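Local coordinates for nitrite oxidoreductase subunit A (Kuenenia stuttgartiensis, PDB 7B04), which is a NarG-like subunit of the molybdopterin oxidoreductase family, holding a molybdenum atom, two MD1 molecules and an iron-sulfur cluster, at residues W584-V589 and D756-F760. Sequence-based numbering, arbitrary orientation.
Sequences WVAEDV and DNWKF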
ATOM      1  N   TRP B 584      27.304  -1.713 -20.767  1.00 36.38           N
ATOM      2  CA  TRP B 584      26.374  -0.615 -21.007  1.00 30.54           C
ATOM      3  C   TRP B 584      26.878   0.705 -20.432  1.00 34.14           C
ATOM      4  O   TRP B 584      26.780   1.747 -21.091  1.00 35.10           O
ATOM      5  CB  TRP B 584      25.006  -0.969 -20.422  1.00 33.94           C
ATOM      6  CG  TRP B 584      24.026   0.160 -20.387  1.00 39.36           C
ATOM      7  CD1 TRP B 584      23.444   0.704 -19.279  1.00 37.37           C
ATOM      8  CD2 TRP B 584      23.499   0.879 -21.509  1.00 27.86           C
ATOM      9  NE1 TRP B 584      22.591   1.717 -19.640  1.00 29.08           N
ATOM     10  CE2 TRP B 584      22.607   1.844 -21.004  1.00 24.45           C
ATOM     11  CE3 TRP B 584      23.695   0.800 -22.890  1.00 28.57           C
ATOM     12  CZ2 TRP B 584      21.915   2.726 -21.831  1.00 29.74           C
ATOM     13  CZ3 TRP B 584      23.008   1.678 -23.707  1.00 29.39           C
ATOM     14  CH2 TRP B 584      22.129   2.626 -23.176  1.00 29.13           C
ATOM     15  N   VAL B 585      27.419   0.687 -19.212  1.00 33.19           N
ATOM     16  CA  VAL B 585      27.770   1.924 -18.520  1.00 37.33           C
ATOM     17  C   VAL B 585      29.248   2.290 -18.618  1.00 35.70           C
ATOM     18  O   VAL B 585      29.591   3.470 -18.441  1.00 36.59           O
ATOM     19  CB  VAL B 585      27.352   1.860 -17.036  1.00 33.18           C
ATOM     20  CG1 VAL B 585      25.852   1.656 -16.916  1.00 31.76           C
ATOM     21  CG2 VAL B 585      28.116   0.761 -16.315  1.00 36.76           C
ATOM     22  N   ALA B 586      30.130   1.331 -18.894  1.00 40.04           N
ATOM     23  CA  ALA B 586      31.565   1.584 -18.912  1.00 40.34           C
ATOM     24  C   ALA B 586      32.177   1.256 -20.269  1.00 39.06           C
ATOM     25  O   ALA B 586      33.351   0.894 -20.358  1.00 48.41           O
ATOM     26  CB  ALA B 586      32.267   0.799 -17.804  1.00 41.99           C
ATOM     27  N   GLU B 587      31.391   1.385 -21.334  1.00 41.57           N
ATOM     28  CA  GLU B 587      31.934   1.247 -22.675  1.00 42.50           C
ATOM     29  C   GLU B 587      32.827   2.441 -22.987  1.00 40.82           C
ATOM     30  O   GLU B 587      32.560   3.563 -22.549  1.00 47.37           O
ATOM     31  CB  GLU B 587      30.801   1.149 -23.698  1.00 36.89           C
ATOM     32  CG  GLU B 587      31.126   0.317 -24.927  1.00 40.23           C
ATOM     33  CD  GLU B 587      30.306   0.728 -26.135  1.00 44.93           C
ATOM     34  OE1 GLU B 587      30.263   1.938 -26.441  1.00 51.37           O
ATOM     35  OE2 GLU B 587      29.699  -0.156 -26.775  1.00 47.63           O
ATOM     36  N   ASP B 588      33.902   2.194 -23.733  1.00 40.54           N
ATOM     37  CA  ASP B 588      34.829   3.270 -24.062  1.00 42.14           C
ATOM     38  C   ASP B 588      34.119   4.322 -24.905  1.00 35.84           C
ATOM     39  O   ASP B 588      33.678   4.042 -26.024  1.00 37.70           O
ATOM     40  CB  ASP B 588      36.053   2.718 -24.794  1.00 39.44           C
ATOM     41  CG  ASP B 588      37.199   3.714 -24.845  1.00 41.12           C
ATOM     42  OD1 ASP B 588      36.980   4.896 -24.506  1.00 43.04           O
ATOM     43  OD2 ASP B 588      38.323   3.322 -25.214  1.00 45.38           O
ATOM     44  N   VAL B 589      34.006   5.533 -24.353  1.00 34.87           N
ATOM     45  CA  VAL B 589      33.295   6.608 -25.039  1.00 35.02           C
ATOM     46  C   VAL B 589      33.986   6.957 -26.347  1.00 35.74           C
ATOM     47  O   VAL B 589      33.330   7.196 -27.370  1.00 41.03           O
ATOM     48  CB  VAL B 589      33.178   7.831 -24.114  1.00 40.72           C
ATOM     49  CG1 VAL B 589      32.618   9.012 -24.868  1.00 39.07           C
ATOM     50  CG2 VAL B 589      32.306   7.496 -22.933  1.00 36.00           C
ATOM     51  N   ASP B 756      27.355   8.548 -31.676  1.00 37.21           N
ATOM     52  CA  ASP B 756      27.840   7.175 -31.795  1.00 37.43           C
ATOM     53  C   ASP B 756      27.601   6.393 -30.510  1.00 32.26           C
ATOM     54  O   ASP B 756      27.265   5.204 -30.554  1.00 30.89           O
ATOM     55  CB  ASP B 756      29.320   7.168 -32.171  1.00 42.25           C
ATOM     56  CG  ASP B 756      29.581   7.830 -33.510  1.00 44.81           C
ATOM     57  OD1 ASP B 756      28.619   7.986 -34.290  1.00 40.11           O
ATOM     58  OD2 ASP B 756      30.748   8.186 -33.785  1.00 49.40           O
ATOM     59  N   ASN B 757      27.776   7.040 -29.356  1.00 30.96           N
ATOM     60  CA  ASN B 757      27.546   6.369 -28.083  1.00 33.04           C
ATOM     61  C   ASN B 757      26.071   6.063 -27.861  1.00 34.51           C
ATOM     62  O   ASN B 757      25.745   5.223 -27.015  1.00 35.21           O
ATOM     63  CB  ASN B 757      28.097   7.214 -26.933  1.00 38.23           C
ATOM     64  CG  ASN B 757      29.549   6.902 -26.625  1.00 45.82           C
ATOM     65  OD1 ASN B 757      29.854   5.972 -25.876  1.00 41.17           O
ATOM     66  ND2 ASN B 757      30.457   7.674 -27.211  1.00 40.51           N
ATOM     67  N   TRP B 758      25.176   6.753 -28.568  1.00 36.22           N
ATOM     68  CA  TRP B 758      23.737   6.529 -28.485  1.00 31.03           C
ATOM     69  C   TRP B 758      23.152   6.139 -29.841  1.00 30.48           C
ATOM     70  O   TRP B 758      21.978   6.391 -30.110  1.00 35.09           O
ATOM     71  CB  TRP B 758      23.033   7.768 -27.933  1.00 32.95           C
ATOM     72  CG  TRP B 758      23.519   8.138 -26.575  1.00 30.05           C
ATOM     73  CD1 TRP B 758      24.508   9.026 -26.275  1.00 32.35           C
ATOM     74  CD2 TRP B 758      23.051   7.620 -25.326  1.00 29.38           C
ATOM     75  NE1 TRP B 758      24.682   9.099 -24.915  1.00 33.68           N
ATOM     76  CE2 TRP B 758      23.799   8.245 -24.309  1.00 27.61           C
ATOM     77  CE3 TRP B 758      22.069   6.691 -24.968  1.00 35.37           C
ATOM     78  CZ2 TRP B 758      23.597   7.971 -22.959  1.00 24.89           C
ATOM     79  CZ3 TRP B 758      21.870   6.420 -23.627  1.00 32.29           C
ATOM     80  CH2 TRP B 758      22.630   7.058 -22.639  1.00 23.53           C
ATOM     81  N   LYS B 759      23.966   5.523 -30.702  1.00 37.64           N
ATOM     82  CA  LYS B 759      23.549   5.244 -32.075  1.00 38.10           C
ATOM     83  C   LYS B 759      22.311   4.355 -32.121  1.00 34.49           C
ATOM     84  O   LYS B 759      21.302   4.704 -32.745  1.00 29.13           O
ATOM     85  CB  LYS B 759      24.700   4.597 -32.848  1.00 35.23           C
ATOM     86  CG  LYS B 759      24.349   4.215 -34.278  1.00 42.28           C
ATOM     87  CD  LYS B 759      23.830   5.415 -35.054  1.00 45.91           C
ATOM     88  CE  LYS B 759      24.920   6.456 -35.245  1.00 44.06           C
ATOM     89  NZ  LYS B 759      24.426   7.646 -35.987  1.00 49.60           N
ATOM     90  N   PHE B 760      22.369   3.200 -31.460  1.00 29.74           N
ATOM     91  CA  PHE B 760      21.252   2.268 -31.516  1.00 32.70           C
ATOM     92  C   PHE B 760      20.049   2.759 -30.721  1.00 32.54           C
ATOM     93  O   PHE B 760      18.920   2.351 -31.015  1.00 32.25           O
ATOM     94  CB  PHE B 760      21.709   0.892 -31.035  1.00 26.94           C
ATOM     95  CG  PHE B 760      22.865   0.339 -31.815  1.00 33.95           C
ATOM     96  CD1 PHE B 760      22.669  -0.203 -33.074  1.00 38.10           C
ATOM     97  CD2 PHE B 760      24.149   0.377 -31.300  1.00 35.59           C
ATOM     98  CE1 PHE B 760      23.731  -0.705 -33.799  1.00 40.32           C
ATOM     99  CE2 PHE B 760      25.215  -0.125 -32.022  1.00 34.64           C
ATOM    100  CZ  PHE B 760      25.006  -0.666 -33.273  1.00 35.79           C
TER
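The backbones of 584-589 and 756-760 come closest at Val589 and Asn757, whose CA atoms lie 6.5 Å apart, where the loop leaving helix 582-585 passes helices 753-757 and 759-762. This is a buried contact between a loop and a helical segment within a molybdopterin oxidoreductase fold, and it illustrates how a side-chain amide can join a loop carbonyl to a helical segment. Asn757 directs its amide at the loop, and ND2 donates to Val589 O over 2.9 Å. The bond is fairly straight (161° at the hydrogen), lies close to the amide plane and meets a lone pair of the carbonyl. ND2 also donates to Arg753 O one helical turn earlier, and two acceptors on one nitrogen would restrict rotation of the amide. Val589 flanks this polar link with a methyl: Val589 CG1 stands 3.5 Å from Asn757 ND2, and Asn757 OD1 lies 3.6 Å from Val589 CA.

At the opposite end of the interface two indoles meet. A chi1 of 170° carries the indole of Trp584 away from its own N, and CH2 of its benzo ring comes 3.8 Å from Trp758 CZ3. The ring planes are almost perpendicular, yet the approach is oblique, with the six-membered ring centroids 5.8 Å apart. Tyr769 packs edge-to-face with Trp584, and Ala739 and Ala742 of helix 734-749 touch Trp758.

Arg241 of helix 238-254 ties the two backbones together, bonding to Trp584 O through NH1 and to Asn757 O through NE. Outside the two segments, Arg241 NH2 and Arg772 NH1 are long, weak ionic partners of Glu587 OE1 and OE2 respectively. The Glu587 and Asn757 side chains run antiparallel, with carboxylate and amide planes 56° apart, and Glu587 OE1 lies 4.1 Å from Asn757 OD1, an approach of two oxygens without a hydrogen bond.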